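Local atomic coordinates of DUF1573 domain-containing protein (Porphyromonas gingivalis, PDB entry 2QSV), a protein that is of unknown function, possibly a cysteine-type peptidase, with this C-terminal part folding into two Ig-like beta-sandwich domains. Residues E121-L126 against A138-R143; G133-A138 against V183-M188; L150-V155 against T169-G174; T157-L162 against I196-S201; L162-D167 against L179-D184. All blocks are in the same frame, centred on the assembly; numbering follows the deposited sequence. Where two conformers were deposited one is given.

In the fold
All five contacts lie in the second Ig-like domain, a four-stranded antiparallel sheet packed on a five-stranded mixed one. Contacts 2 and 5 belong to the first sheet; contact 1 begins there at E121 and crosses to the second at L126. Strand 136-144 serves contacts 1 and 2, strand 176-183 contacts 2 and 5. Contact 3 is an edge pairing of the second sheet, whereas contact 4 spans the gap between the sheets. Leucines, isoleucines and valines supply the inward faces; outward lie ion pairs, E121 with R143 (in one conformer), R151 with E170 and D167 with R180. Contact 2 ends in a helix cap. Contacts 4 and 5 share L162, whose carbonyl binds sodium.

Contact 1 of 5, residues E121-L126 against A138-R143; sequences ELSTYL and AAIEIR
E121 and R143 form one antiparallel hydrogen-bonded pair, E121 N to R143 O and R143 N to E121 O, both 2.8 Å. Their side chains run alongside each other on the outer face, and in one conformer of each E121 OE2 makes a salt bridge to R143 NH1 (3.2 Å), not a permanent one, since both have a second conformer. One oxygen and one nitrogen make the bridge, with the two planes 62° apart. On the inner face L122 lays CB against I140 CG2 (3.9 Å) and CD2 against I142 CG1. L126 CD2 meets A138 CB at 3.8 Å. Between these points the strands part: one water joins E121 O to E141 O, and a second accepts a hydrogen bond from S123 N and donates to E141 O at 2.7 Å. The chain leaves edge strand 120-121 and joins the other sheet, where L126 bonds to K215 and K217 of strand 211-219. I140 and I142 face I214 and I202 across the sandwich, and strand 176-183 flanks strand 136-144.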
# COMPACT_ATOMS: atom_id res chain seq x y z
N GLU A 121 3.27 -6.93 -20.51
CA GLU A 121 2.05 -7.52 -21.01
C GLU A 121 1.66 -8.69 -20.10
O GLU A 121 2.48 -9.57 -19.81
CB GLU A 121 2.27 -7.94 -22.46
CG GLU A 121 1.15 -8.70 -23.06
CD GLU A 121 1.50 -9.22 -24.44
OE1 GLU A 121 1.87 -8.38 -25.30
OE2 GLU A 121 1.37 -10.45 -24.65
N LEU A 122 0.40 -8.69 -19.63
CA LEU A 122 -0.15 -9.79 -18.81
C LEU A 122 -1.69 -9.74 -18.78
O LEU A 122 -2.32 -8.74 -19.15
CB LEU A 122 0.34 -9.78 -17.33
CG LEU A 122 0.49 -8.51 -16.44
CD1 LEU A 122 -0.28 -7.25 -16.88
CD2 LEU A 122 0.39 -8.72 -14.99
N SER A 123 -2.25 -10.81 -18.26
CA SER A 123 -3.65 -10.87 -17.95
C SER A 123 -3.93 -10.08 -16.68
O SER A 123 -3.25 -10.20 -15.65
CB SER A 123 -4.02 -12.35 -17.80
OG SER A 123 -5.29 -12.41 -17.14
N THR A 124 -4.90 -9.19 -16.76
CA THR A 124 -5.23 -8.34 -15.60
C THR A 124 -6.58 -8.68 -14.93
O THR A 124 -7.09 -7.93 -14.11
CB THR A 124 -5.10 -6.85 -15.92
OG1 THR A 124 -5.84 -6.56 -17.10
CG2 THR A 124 -3.60 -6.47 -16.11
N TYR A 125 -7.14 -9.83 -15.30
CA TYR A 125 -8.41 -10.28 -14.78
C TYR A 125 -8.33 -11.78 -14.65
O TYR A 125 -8.16 -12.49 -15.64
CB TYR A 125 -9.55 -9.87 -15.72
CG TYR A 125 -10.95 -10.22 -15.18
CD1 TYR A 125 -11.65 -9.34 -14.37
CD2 TYR A 125 -11.56 -11.43 -15.50
CE1 TYR A 125 -12.96 -9.65 -13.88
CE2 TYR A 125 -12.85 -11.76 -15.02
CZ TYR A 125 -13.54 -10.86 -14.22
OH TYR A 125 -14.81 -11.19 -13.75
N LEU A 126 -8.40 -12.27 -13.43
CA LEU A 126 -8.36 -13.70 -13.21
C LEU A 126 -9.55 -14.13 -12.34
O LEU A 126 -9.62 -13.79 -11.15
CB LEU A 126 -7.03 -14.11 -12.53
CG LEU A 126 -6.92 -15.58 -12.06
CD1 LEU A 126 -6.97 -16.58 -13.22
CD2 LEU A 126 -5.64 -15.83 -11.23
N ALA A 138 -2.58 -20.45 -8.97
CA ALA A 138 -2.68 -20.09 -10.37
C ALA A 138 -1.37 -19.40 -10.76
O ALA A 138 -0.54 -19.06 -9.91
CB ALA A 138 -3.89 -19.16 -10.63
N ALA A 139 -1.17 -19.17 -12.04
CA ALA A 139 0.05 -18.51 -12.49
C ALA A 139 -0.30 -17.58 -13.63
O ALA A 139 -1.01 -17.96 -14.52
CB ALA A 139 1.07 -19.53 -12.92
N ILE A 140 0.13 -16.34 -13.57
CA ILE A 140 -0.07 -15.44 -14.68
C ILE A 140 1.29 -15.18 -15.29
O ILE A 140 2.23 -14.85 -14.58
CB ILE A 140 -0.75 -14.12 -14.21
CG1 ILE A 140 -2.28 -14.36 -14.01
CG2 ILE A 140 -0.55 -12.96 -15.19
CD1 ILE A 140 -2.99 -13.18 -13.40
N GLU A 141 1.39 -15.32 -16.60
CA GLU A 141 2.62 -15.03 -17.30
C GLU A 141 2.78 -13.54 -17.52
O GLU A 141 1.90 -12.84 -18.06
CB GLU A 141 2.69 -15.80 -18.64
CG GLU A 141 4.00 -15.51 -19.39
CD GLU A 141 4.22 -16.35 -20.65
OE1 GLU A 141 3.28 -16.62 -21.39
OE2 GLU A 141 5.36 -16.70 -20.93
N ILE A 142 3.90 -13.03 -17.06
CA ILE A 142 4.19 -11.66 -17.25
C ILE A 142 5.24 -11.53 -18.34
O ILE A 142 6.34 -12.04 -18.19
CB ILE A 142 4.70 -11.01 -15.96
CG1 ILE A 142 3.59 -10.98 -14.87
CG2 ILE A 142 5.29 -9.62 -16.29
CD1 ILE A 142 4.10 -10.37 -13.52
N ARG A 143 4.94 -10.73 -19.35
CA ARG A 143 5.75 -10.67 -20.51
C ARG A 143 6.37 -9.27 -20.64
O ARG A 143 5.69 -8.26 -20.40
CB ARG A 143 4.84 -10.95 -21.68
CG ARG A 143 5.52 -11.61 -22.79
CD ARG A 143 4.56 -11.89 -23.91
NE ARG A 143 5.21 -11.50 -25.16
CZ ARG A 143 4.67 -11.62 -26.37
NH1 ARG A 143 3.45 -12.12 -26.50
NH2 ARG A 143 5.34 -11.19 -27.44
O HOH W 1 1.57 -12.19 -21.01
O HOH W 2 -0.71 -13.17 -18.78

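Contact 2 of 5, residues G133-A138 against V183-M188; sequences GETTKA and VDPQVM
T136 and V183 pair through two nearly straight backbone bonds, T136 N to V183 O (3.0 Å) and V183 N to T136 O (2.8 Å), the last antiparallel rungs before strand 176-183 gives way to helix 185-190. The tight part lies just beyond. The ring of P185 fits against the peptide at E134, with CG and CD both near E134 O, CG at 3.3 Å. A chi1 of -54° sets T135 CG2 opposite the backbone N and brings it to 3.4 Å from V183 O, and T135 CA adds a CA-H...O contact to the same oxygen. That carbonyl is approached by one N-H donor and by carbon atoms. T136 OG1 donates to E134 O at 2.7 Å, from well above the carbonyl plane, linking the start of the strand back two residues. The looser side faces solvent: T135 OG1 stands 3.5 Å from D184 OD1, and Q186, bent at chi2, brings NE2 near G133 O. D184 is the N-cap of the helix, although the capping bond that OD1 accepts from Q186 N is weak. V183 packs inward on M128, L131 and I196, P185 touches L220, and the backbone of D184 bonds to A161 beside strand 162-166.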
# COMPACT_ATOMS: atom_id res chain seq x y z
N GLY A 133 -12.76 -25.33 -0.54
CA GLY A 133 -11.99 -25.80 0.62
C GLY A 133 -10.53 -26.18 0.52
O GLY A 133 -9.95 -26.68 1.49
N GLU A 134 -9.89 -25.92 -0.62
CA GLU A 134 -8.46 -26.24 -0.79
C GLU A 134 -7.65 -25.02 -1.28
O GLU A 134 -8.16 -24.26 -2.12
CB GLU A 134 -8.34 -27.42 -1.76
CG GLU A 134 -9.32 -27.34 -2.93
CD GLU A 134 -8.97 -28.31 -4.06
OE1 GLU A 134 -8.73 -29.51 -3.75
OE2 GLU A 134 -8.93 -27.87 -5.24
N THR A 135 -6.43 -24.82 -0.77
CA THR A 135 -5.61 -23.69 -1.25
C THR A 135 -5.30 -23.88 -2.73
O THR A 135 -4.76 -24.91 -3.13
CB THR A 135 -4.32 -23.44 -0.46
OG1 THR A 135 -4.64 -23.31 0.93
CG2 THR A 135 -3.64 -22.14 -0.93
N THR A 136 -5.68 -22.89 -3.52
CA THR A 136 -5.67 -23.01 -4.96
C THR A 136 -4.64 -22.05 -5.56
O THR A 136 -4.60 -20.87 -5.25
CB THR A 136 -7.08 -22.80 -5.49
OG1 THR A 136 -7.95 -23.68 -4.77
CG2 THR A 136 -7.20 -23.09 -6.99
N LYS A 137 -3.78 -22.63 -6.39
CA LYS A 137 -2.73 -21.93 -7.07
C LYS A 137 -3.12 -21.57 -8.49
O LYS A 137 -3.88 -22.26 -9.14
CB LYS A 137 -1.48 -22.80 -7.10
CG LYS A 137 -0.79 -22.97 -5.77
CD LYS A 137 0.38 -23.96 -5.96
CE LYS A 137 1.03 -24.33 -4.63
NZ LYS A 137 2.41 -24.83 -4.85
N ALA A 138 -2.58 -20.45 -8.97
CA ALA A 138 -2.68 -20.09 -10.37
C ALA A 138 -1.37 -19.40 -10.76
O ALA A 138 -0.54 -19.06 -9.91
CB ALA A 138 -3.89 -19.16 -10.63
N VAL A 183 -4.79 -18.59 -3.56
CA VAL A 183 -5.95 -18.12 -2.76
C VAL A 183 -6.27 -19.20 -1.70
O VAL A 183 -6.37 -20.37 -2.04
CB VAL A 183 -7.18 -17.73 -3.62
CG1 VAL A 183 -8.48 -17.46 -2.72
CG2 VAL A 183 -6.85 -16.52 -4.44
N ASP A 184 -6.37 -18.77 -0.43
CA ASP A 184 -6.61 -19.66 0.71
C ASP A 184 -8.09 -19.54 1.13
O ASP A 184 -8.47 -18.55 1.77
CB ASP A 184 -5.67 -19.31 1.87
CG ASP A 184 -5.60 -20.42 2.98
OD1 ASP A 184 -6.52 -21.27 3.12
OD2 ASP A 184 -4.61 -20.41 3.75
N PRO A 185 -8.93 -20.53 0.73
CA PRO A 185 -10.36 -20.48 1.07
C PRO A 185 -10.62 -20.60 2.59
O PRO A 185 -11.68 -20.18 3.04
CB PRO A 185 -10.94 -21.71 0.34
CG PRO A 185 -9.80 -22.63 0.22
CD PRO A 185 -8.58 -21.77 0.03
N GLN A 186 -9.70 -21.22 3.33
CA GLN A 186 -9.80 -21.30 4.80
C GLN A 186 -9.68 -19.94 5.48
O GLN A 186 -10.31 -19.71 6.54
CB GLN A 186 -8.78 -22.29 5.38
CG GLN A 186 -8.91 -23.71 4.81
CD GLN A 186 -10.37 -24.24 4.73
OE1 GLN A 186 -11.08 -24.26 5.73
NE2 GLN A 186 -10.79 -24.68 3.55
N VAL A 187 -8.90 -19.03 4.87
CA VAL A 187 -8.76 -17.67 5.36
C VAL A 187 -10.04 -16.96 5.07
O VAL A 187 -10.56 -16.27 5.93
CB VAL A 187 -7.50 -16.92 4.78
CG1 VAL A 187 -7.51 -15.43 5.13
CG2 VAL A 187 -6.23 -17.55 5.29
N MSE A 188 -10.58 -17.13 3.86
CA MSE A 188 -11.86 -16.52 3.48
C MSE A 188 -13.01 -16.96 4.41
O MSE A 188 -13.85 -16.14 4.80
CB MSE A 188 -12.23 -16.87 2.04
CG MSE A 188 -11.21 -16.47 0.99
SE MSE A 188 -11.65 -17.23 -0.76
CE MSE A 188 -13.52 -16.73 -1.04

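Contact 3 of 5, residues L150-V155 against T169-G174; sequences LRLHSV and TEIKPG
R151 and E170 lie side by side on the outer face of a short antiparallel ladder, pointing the same way. The arginine runs extended from CG to NE before its guanidinium turns, and R151 NH1 reaches E170 OE1 at 3.6 Å, a long salt bridge. The guanidinium and carboxylate planes are 50° apart and the approach is oblique, consistent with a mainly electrostatic attraction rather than a directed bond. On the inner face L152 slants across I171; chi1 of -51° puts L152 CG beside the backbone N, where it meets I171 CD1 at 4.0 Å. L150 CB and I171 CB lie 4.3 Å apart on the same face. The backbone fixes these orientations: L150 and I171 exchange two bonds of 2.8 Å, L150 N to I171 O and I171 N to L150 O, and L152 N donates to T169 O at 2.9 Å. R151 and E170 form the non-hydrogen-bonded pair between. I171 O also accepts from N144 ND2. Past the ladder, H153 and S154 both face I203 in a classic beta bulge. Strand 170-171 is the edge of the mixed sheet, whose inner leucines L150 and L152 pack on I142 of strand 136-144.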
# COMPACT_ATOMS: atom_id res chain seq x y z
N LEU A 150 12.46 -5.17 -18.08
CA LEU A 150 11.29 -4.88 -17.27
C LEU A 150 11.62 -5.25 -15.85
O LEU A 150 12.02 -6.40 -15.58
CB LEU A 150 10.11 -5.71 -17.76
CG LEU A 150 8.78 -5.63 -16.96
CD1 LEU A 150 8.15 -4.22 -17.06
CD2 LEU A 150 7.80 -6.73 -17.50
N ARG A 151 11.51 -4.27 -14.94
CA ARG A 151 11.77 -4.47 -13.53
C ARG A 151 10.49 -4.41 -12.70
O ARG A 151 9.70 -3.48 -12.89
CB ARG A 151 12.72 -3.36 -13.06
CG ARG A 151 14.10 -3.41 -13.75
CD ARG A 151 14.96 -2.22 -13.31
NE ARG A 151 16.05 -2.02 -14.26
CZ ARG A 151 17.09 -2.85 -14.37
NH1 ARG A 151 17.19 -3.92 -13.59
NH2 ARG A 151 18.05 -2.62 -15.26
N LEU A 152 10.31 -5.38 -11.82
CA LEU A 152 9.13 -5.45 -10.97
C LEU A 152 9.58 -4.95 -9.62
O LEU A 152 10.20 -5.70 -8.86
CB LEU A 152 8.56 -6.88 -10.87
CG LEU A 152 8.28 -7.65 -12.15
CD1 LEU A 152 7.62 -9.02 -11.86
CD2 LEU A 152 7.48 -6.86 -13.20
N HIS A 153 9.37 -3.67 -9.37
CA HIS A 153 9.84 -3.07 -8.14
C HIS A 153 9.10 -3.60 -6.91
O HIS A 153 9.69 -3.75 -5.86
CB HIS A 153 9.72 -1.56 -8.19
CG HIS A 153 10.42 -0.94 -9.34
ND1 HIS A 153 11.76 -1.16 -9.59
CD2 HIS A 153 9.99 -0.08 -10.29
CE1 HIS A 153 12.13 -0.44 -10.64
NE2 HIS A 153 11.07 0.22 -11.08
N SER A 154 7.80 -3.83 -7.03
CA SER A 154 7.06 -4.45 -5.91
C SER A 154 5.83 -5.16 -6.44
O SER A 154 5.31 -4.80 -7.49
CB SER A 154 6.67 -3.39 -4.84
OG SER A 154 5.81 -2.44 -5.41
N VAL A 155 5.38 -6.18 -5.71
CA VAL A 155 4.19 -6.92 -6.06
C VAL A 155 3.48 -7.08 -4.72
O VAL A 155 3.97 -7.78 -3.84
CB VAL A 155 4.47 -8.32 -6.70
CG1 VAL A 155 3.17 -9.09 -6.86
CG2 VAL A 155 5.17 -8.20 -8.14
N THR A 169 12.29 -10.84 -10.85
CA THR A 169 11.91 -9.43 -10.79
C THR A 169 12.58 -8.60 -11.87
O THR A 169 12.38 -7.37 -11.92
CB THR A 169 12.20 -8.75 -9.43
OG1 THR A 169 13.59 -8.88 -9.13
CG2 THR A 169 11.37 -9.33 -8.29
N GLU A 170 13.36 -9.26 -12.72
CA GLU A 170 13.91 -8.57 -13.89
C GLU A 170 13.74 -9.47 -15.09
O GLU A 170 14.12 -10.67 -15.06
CB GLU A 170 15.36 -8.14 -13.69
CG GLU A 170 15.90 -7.35 -14.89
CD GLU A 170 17.44 -7.21 -14.89
OE1 GLU A 170 18.05 -7.44 -13.82
OE2 GLU A 170 18.02 -6.88 -15.96
N ILE A 171 13.13 -8.91 -16.13
CA ILE A 171 12.72 -9.66 -17.31
C ILE A 171 13.31 -9.03 -18.53
O ILE A 171 13.04 -7.85 -18.84
CB ILE A 171 11.18 -9.84 -17.43
CG1 ILE A 171 10.65 -10.59 -16.18
CG2 ILE A 171 10.81 -10.79 -18.59
CD1 ILE A 171 10.10 -9.67 -15.08
N LYS A 172 14.09 -9.83 -19.27
CA LYS A 172 14.73 -9.28 -20.50
C LYS A 172 13.70 -9.10 -21.62
O LYS A 172 12.68 -9.77 -21.62
CB LYS A 172 15.93 -10.14 -20.98
CG LYS A 172 15.55 -11.53 -21.39
CD LYS A 172 16.80 -12.38 -21.82
CE LYS A 172 17.70 -12.79 -20.64
NZ LYS A 172 18.96 -13.45 -21.16
N PRO A 173 13.99 -8.22 -22.59
CA PRO A 173 13.08 -8.04 -23.77
C PRO A 173 12.72 -9.34 -24.47
O PRO A 173 13.61 -10.17 -24.74
CB PRO A 173 13.86 -7.12 -24.71
CG PRO A 173 14.87 -6.42 -23.82
CD PRO A 173 15.16 -7.32 -22.64
N GLY A 174 11.41 -9.52 -24.73
CA GLY A 174 10.89 -10.74 -25.25
C GLY A 174 10.78 -11.90 -24.30
O GLY A 174 10.22 -12.94 -24.66

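Contact 4 of 5, residues T157-L162 against I196-S201; sequences TRNPAL and IAADIS. With NA (sodium ion), chain C; SO4 (sulfate ion), chain B.
N159 reaches strand 195-204 with its amide ND2, 3.6 Å from I196 CG2, and with CB, 3.7 Å from A198 CB. The amide's other end, OD1, accepts from A161 N at 2.9 Å, in the carbonyl plane, which makes an Asx turn; a type I turn from N159 to L162 overlaps it. CG anti to the backbone N (chi1 -167°) sets OD1 toward A161 N and ND2 toward I196. L162 CD2 drops between A198 CB, at 3.7 Å, and I200 CG1, crossing I200 at about a right angle, while T157 CG2 lies alongside I200. No direct hydrogen bond joins the segments; a water accepts from R158 N and lies within bonding distance of D199 O and sulfate O3, with more acceptors in reach than it has protons for. The sulfate, probably from the crystallisation liquor, takes a hydrogen bond from D199 N to O1 at 2.8 Å. R158 and D199 have salt bridges elsewhere, to D79 and K215. The loop folds around a sodium ion bound by T157 OG1 (2.8 Å), N159 O (2.6 Å), L162 O and three waters. All six ligands are neutral oxygens, as suits a monovalent sodium ion, which the loop's two ends, T157 and L162, share.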
# COMPACT_ATOMS: atom_id res chain seq x y z
N THR A 157 -0.22 -7.48 -2.25
CA THR A 157 -1.61 -7.82 -2.06
C THR A 157 -2.09 -7.24 -0.68
O THR A 157 -1.31 -7.14 0.29
CB THR A 157 -1.86 -9.36 -2.19
OG1 THR A 157 -1.03 -10.04 -1.26
CG2 THR A 157 -1.51 -9.88 -3.63
N ARG A 158 -3.34 -6.84 -0.61
CA ARG A 158 -3.90 -6.36 0.67
C ARG A 158 -4.82 -7.43 1.31
O ARG A 158 -4.91 -7.53 2.52
CB ARG A 158 -4.68 -5.03 0.48
CG ARG A 158 -3.88 -3.85 -0.12
CD ARG A 158 -2.64 -3.45 0.70
NE ARG A 158 -2.02 -2.20 0.23
CZ ARG A 158 -0.72 -1.87 0.34
NH1 ARG A 158 0.15 -2.72 0.89
NH2 ARG A 158 -0.28 -0.67 -0.11
N ASN A 159 -5.47 -8.24 0.51
CA ASN A 159 -6.33 -9.28 1.02
C ASN A 159 -5.53 -10.45 1.61
O ASN A 159 -4.62 -10.99 0.94
CB ASN A 159 -7.27 -9.73 -0.10
CG ASN A 159 -8.41 -10.59 0.39
OD1 ASN A 159 -8.21 -11.66 0.99
ND2 ASN A 159 -9.62 -10.14 0.13
N PRO A 160 -5.85 -10.84 2.89
CA PRO A 160 -5.14 -11.87 3.60
C PRO A 160 -5.32 -13.28 3.03
O PRO A 160 -4.58 -14.17 3.41
CB PRO A 160 -5.73 -11.79 5.04
CG PRO A 160 -7.10 -11.29 4.83
CD PRO A 160 -6.94 -10.26 3.74
N ALA A 161 -6.31 -13.49 2.17
CA ALA A 161 -6.49 -14.80 1.54
C ALA A 161 -5.66 -14.95 0.24
O ALA A 161 -5.59 -16.03 -0.33
CB ALA A 161 -7.96 -15.04 1.21
N LEU A 162 -5.05 -13.86 -0.21
CA LEU A 162 -4.40 -13.77 -1.54
C LEU A 162 -2.90 -13.49 -1.41
O LEU A 162 -2.51 -12.52 -0.75
CB LEU A 162 -5.04 -12.66 -2.37
CG LEU A 162 -4.46 -12.32 -3.77
CD1 LEU A 162 -4.54 -13.46 -4.80
CD2 LEU A 162 -5.14 -11.10 -4.34
N ILE A 196 -14.18 -13.37 -2.83
CA ILE A 196 -13.27 -12.23 -2.81
C ILE A 196 -13.16 -11.61 -4.17
O ILE A 196 -13.39 -12.25 -5.18
CB ILE A 196 -11.85 -12.59 -2.28
CG1 ILE A 196 -11.22 -13.74 -3.07
CG2 ILE A 196 -11.86 -12.84 -0.79
CD1 ILE A 196 -9.72 -13.83 -2.89
N ALA A 197 -12.82 -10.33 -4.19
CA ALA A 197 -12.49 -9.65 -5.40
C ALA A 197 -11.34 -8.74 -4.97
O ALA A 197 -11.55 -7.73 -4.27
CB ALA A 197 -13.70 -8.87 -5.93
N ALA A 198 -10.11 -9.13 -5.28
CA ALA A 198 -8.96 -8.48 -4.68
C ALA A 198 -7.91 -8.13 -5.76
O ALA A 198 -7.83 -8.83 -6.80
CB ALA A 198 -8.39 -9.39 -3.62
N ASP A 199 -7.19 -7.04 -5.56
CA ASP A 199 -6.16 -6.62 -6.50
C ASP A 199 -4.76 -7.12 -6.15
O ASP A 199 -4.34 -7.06 -4.99
CB ASP A 199 -6.07 -5.09 -6.61
CG ASP A 199 -7.32 -4.48 -7.23
OD1 ASP A 199 -7.91 -5.08 -8.17
OD2 ASP A 199 -7.72 -3.39 -6.74
N ILE A 200 -4.05 -7.59 -7.18
CA ILE A 200 -2.60 -7.65 -7.07
C ILE A 200 -2.04 -6.35 -7.66
O ILE A 200 -2.32 -6.04 -8.77
CB ILE A 200 -1.99 -8.87 -7.85
CG1 ILE A 200 -2.53 -10.18 -7.28
CG2 ILE A 200 -0.47 -8.80 -7.69
CD1 ILE A 200 -2.44 -11.44 -8.27
N SER A 201 -1.25 -5.61 -6.89
CA SER A 201 -0.69 -4.36 -7.37
C SER A 201 0.79 -4.52 -7.71
O SER A 201 1.58 -5.05 -6.88
CB SER A 201 -0.85 -3.25 -6.33
OG SER A 201 -2.23 -3.01 -6.08
NA NA C . -2.07 -10.65 1.31
S SO4 B . -7.83 -5.16 -2.41
O1 SO4 B . -8.46 -5.39 -3.70
O2 SO4 B . -8.59 -4.16 -1.62
O3 SO4 B . -7.73 -6.38 -1.61
O4 SO4 B . -6.52 -4.57 -2.66
O HOH W 3 -5.36 -7.55 -2.49
O HOH W 4 -2.01 -9.07 3.29
O HOH W 5 -1.18 -12.40 2.02
O HOH W 6 0.48 -10.59 0.92

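Contact 5 of 5, residues L162-D167 against L179-D184; sequences LTAVPD and LRIAVD. With NA (sodium ion), chain C.
Strands 162-166 and 179-183 run antiparallel at 164° with alternating hydrogen-bonded and non-hydrogen-bonded pairs, an antiparallel edge pairing of the Ig-like sandwich in which T163 pairs with A182 and V165 with R180. The non-hydrogen-bonded pairs turn their side chains into the core. L162 CD1 meets I181 CG2 at 3.7 Å and V183 CG2 at 3.9 Å; A164 CB sits between L179 CD1 and I181 CG1. P166, which closes the row, lies slantwise on L179, and I181 and A164 both reach I200 of the facing sheet. The opposite face carries T163, A182, V165 and R180. Here one water donates to A182 O at 2.8 Å, close to T163 OG1. R180 bends at chi2 (-75°), which swings its guanidinium over to D167 beyond the strand end. The grip is side-on and two-pronged: R180 NH2 takes the syn lone pair of D167 OD2 at 2.9 Å, and R180 NE points nearly straight (171°) at D167 OD1, 3.1 Å away in the guanidinium plane.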
# COMPACT_ATOMS: atom_id res chain seq x y z
N LEU A 162 -5.05 -13.86 -0.21
CA LEU A 162 -4.40 -13.77 -1.54
C LEU A 162 -2.90 -13.49 -1.41
O LEU A 162 -2.51 -12.52 -0.75
CB LEU A 162 -5.04 -12.66 -2.37
CG LEU A 162 -4.46 -12.32 -3.77
CD1 LEU A 162 -4.54 -13.46 -4.80
CD2 LEU A 162 -5.14 -11.10 -4.34
N THR A 163 -2.08 -14.33 -2.04
CA THR A 163 -0.64 -14.05 -2.17
C THR A 163 -0.19 -14.11 -3.63
O THR A 163 -0.82 -14.75 -4.44
CB THR A 163 0.25 -15.00 -1.34
OG1 THR A 163 -0.01 -16.35 -1.72
CG2 THR A 163 -0.02 -14.82 0.17
N ALA A 164 0.86 -13.35 -3.96
CA ALA A 164 1.38 -13.31 -5.35
C ALA A 164 2.85 -13.00 -5.32
O ALA A 164 3.26 -11.94 -4.82
CB ALA A 164 0.61 -12.29 -6.21
N VAL A 165 3.66 -13.93 -5.86
CA VAL A 165 5.11 -13.81 -5.88
C VAL A 165 5.65 -14.08 -7.31
O VAL A 165 5.37 -15.12 -7.87
CB VAL A 165 5.76 -14.82 -4.93
CG1 VAL A 165 7.30 -14.49 -4.76
CG2 VAL A 165 5.05 -14.81 -3.57
N PRO A 166 6.40 -13.12 -7.89
CA PRO A 166 6.93 -13.41 -9.24
C PRO A 166 8.19 -14.31 -9.15
O PRO A 166 8.95 -14.20 -8.19
CB PRO A 166 7.25 -12.02 -9.80
CG PRO A 166 7.73 -11.26 -8.55
CD PRO A 166 6.81 -11.77 -7.42
N ASP A 167 8.41 -15.19 -10.14
CA ASP A 167 9.63 -16.04 -10.12
C ASP A 167 10.89 -15.18 -10.27
O ASP A 167 11.88 -15.44 -9.63
CB ASP A 167 9.58 -17.07 -11.22
CG ASP A 167 8.73 -18.26 -10.87
OD1 ASP A 167 8.29 -18.35 -9.71
OD2 ASP A 167 8.53 -19.14 -11.77
N LEU A 179 4.06 -15.17 -12.47
CA LEU A 179 3.53 -14.65 -11.19
C LEU A 179 2.79 -15.78 -10.54
O LEU A 179 1.81 -16.26 -11.07
CB LEU A 179 2.59 -13.47 -11.44
CG LEU A 179 2.03 -12.73 -10.20
CD1 LEU A 179 3.13 -12.11 -9.36
CD2 LEU A 179 1.04 -11.68 -10.71
N ARG A 180 3.27 -16.29 -9.41
CA ARG A 180 2.57 -17.44 -8.82
C ARG A 180 1.55 -16.90 -7.81
O ARG A 180 1.93 -16.26 -6.88
CB ARG A 180 3.53 -18.34 -8.03
CG ARG A 180 4.81 -18.71 -8.78
CD ARG A 180 4.57 -19.69 -9.80
NE ARG A 180 5.85 -20.19 -10.35
CZ ARG A 180 5.92 -21.28 -11.11
NH1 ARG A 180 4.82 -21.96 -11.34
NH2 ARG A 180 7.08 -21.68 -11.65
N ILE A 181 0.29 -17.24 -7.99
CA ILE A 181 -0.82 -16.71 -7.19
C ILE A 181 -1.39 -17.90 -6.39
O ILE A 181 -1.44 -19.04 -6.88
CB ILE A 181 -1.86 -16.07 -8.12
CG1 ILE A 181 -1.22 -14.85 -8.80
CG2 ILE A 181 -3.21 -15.71 -7.39
CD1 ILE A 181 -1.88 -14.46 -10.11
N ALA A 182 -1.73 -17.65 -5.13
CA ALA A 182 -2.46 -18.65 -4.32
C ALA A 182 -3.61 -17.98 -3.53
O ALA A 182 -3.42 -16.87 -2.98
CB ALA A 182 -1.51 -19.42 -3.39
N VAL A 183 -4.79 -18.59 -3.56
CA VAL A 183 -5.95 -18.12 -2.76
C VAL A 183 -6.27 -19.20 -1.70
O VAL A 183 -6.37 -20.37 -2.04
CB VAL A 183 -7.18 -17.73 -3.62
CG1 VAL A 183 -8.48 -17.46 -2.72
CG2 VAL A 183 -6.85 -16.52 -4.44
N ASP A 184 -6.37 -18.77 -0.43
CA ASP A 184 -6.61 -19.66 0.71
C ASP A 184 -8.09 -19.54 1.13
O ASP A 184 -8.47 -18.55 1.77
CB ASP A 184 -5.67 -19.31 1.87
CG ASP A 184 -5.60 -20.42 2.98
OD1 ASP A 184 -6.52 -21.27 3.12
OD2 ASP A 184 -4.61 -20.41 3.75
NA NA C . -2.07 -10.65 1.31
O HOH W 7 -2.78 -17.33 -0.30
O HOH W 5 -1.18 -12.40 2.02
O HOH W 6 0.48 -10.59 0.92
O HOH W 4 -2.01 -9.07 3.29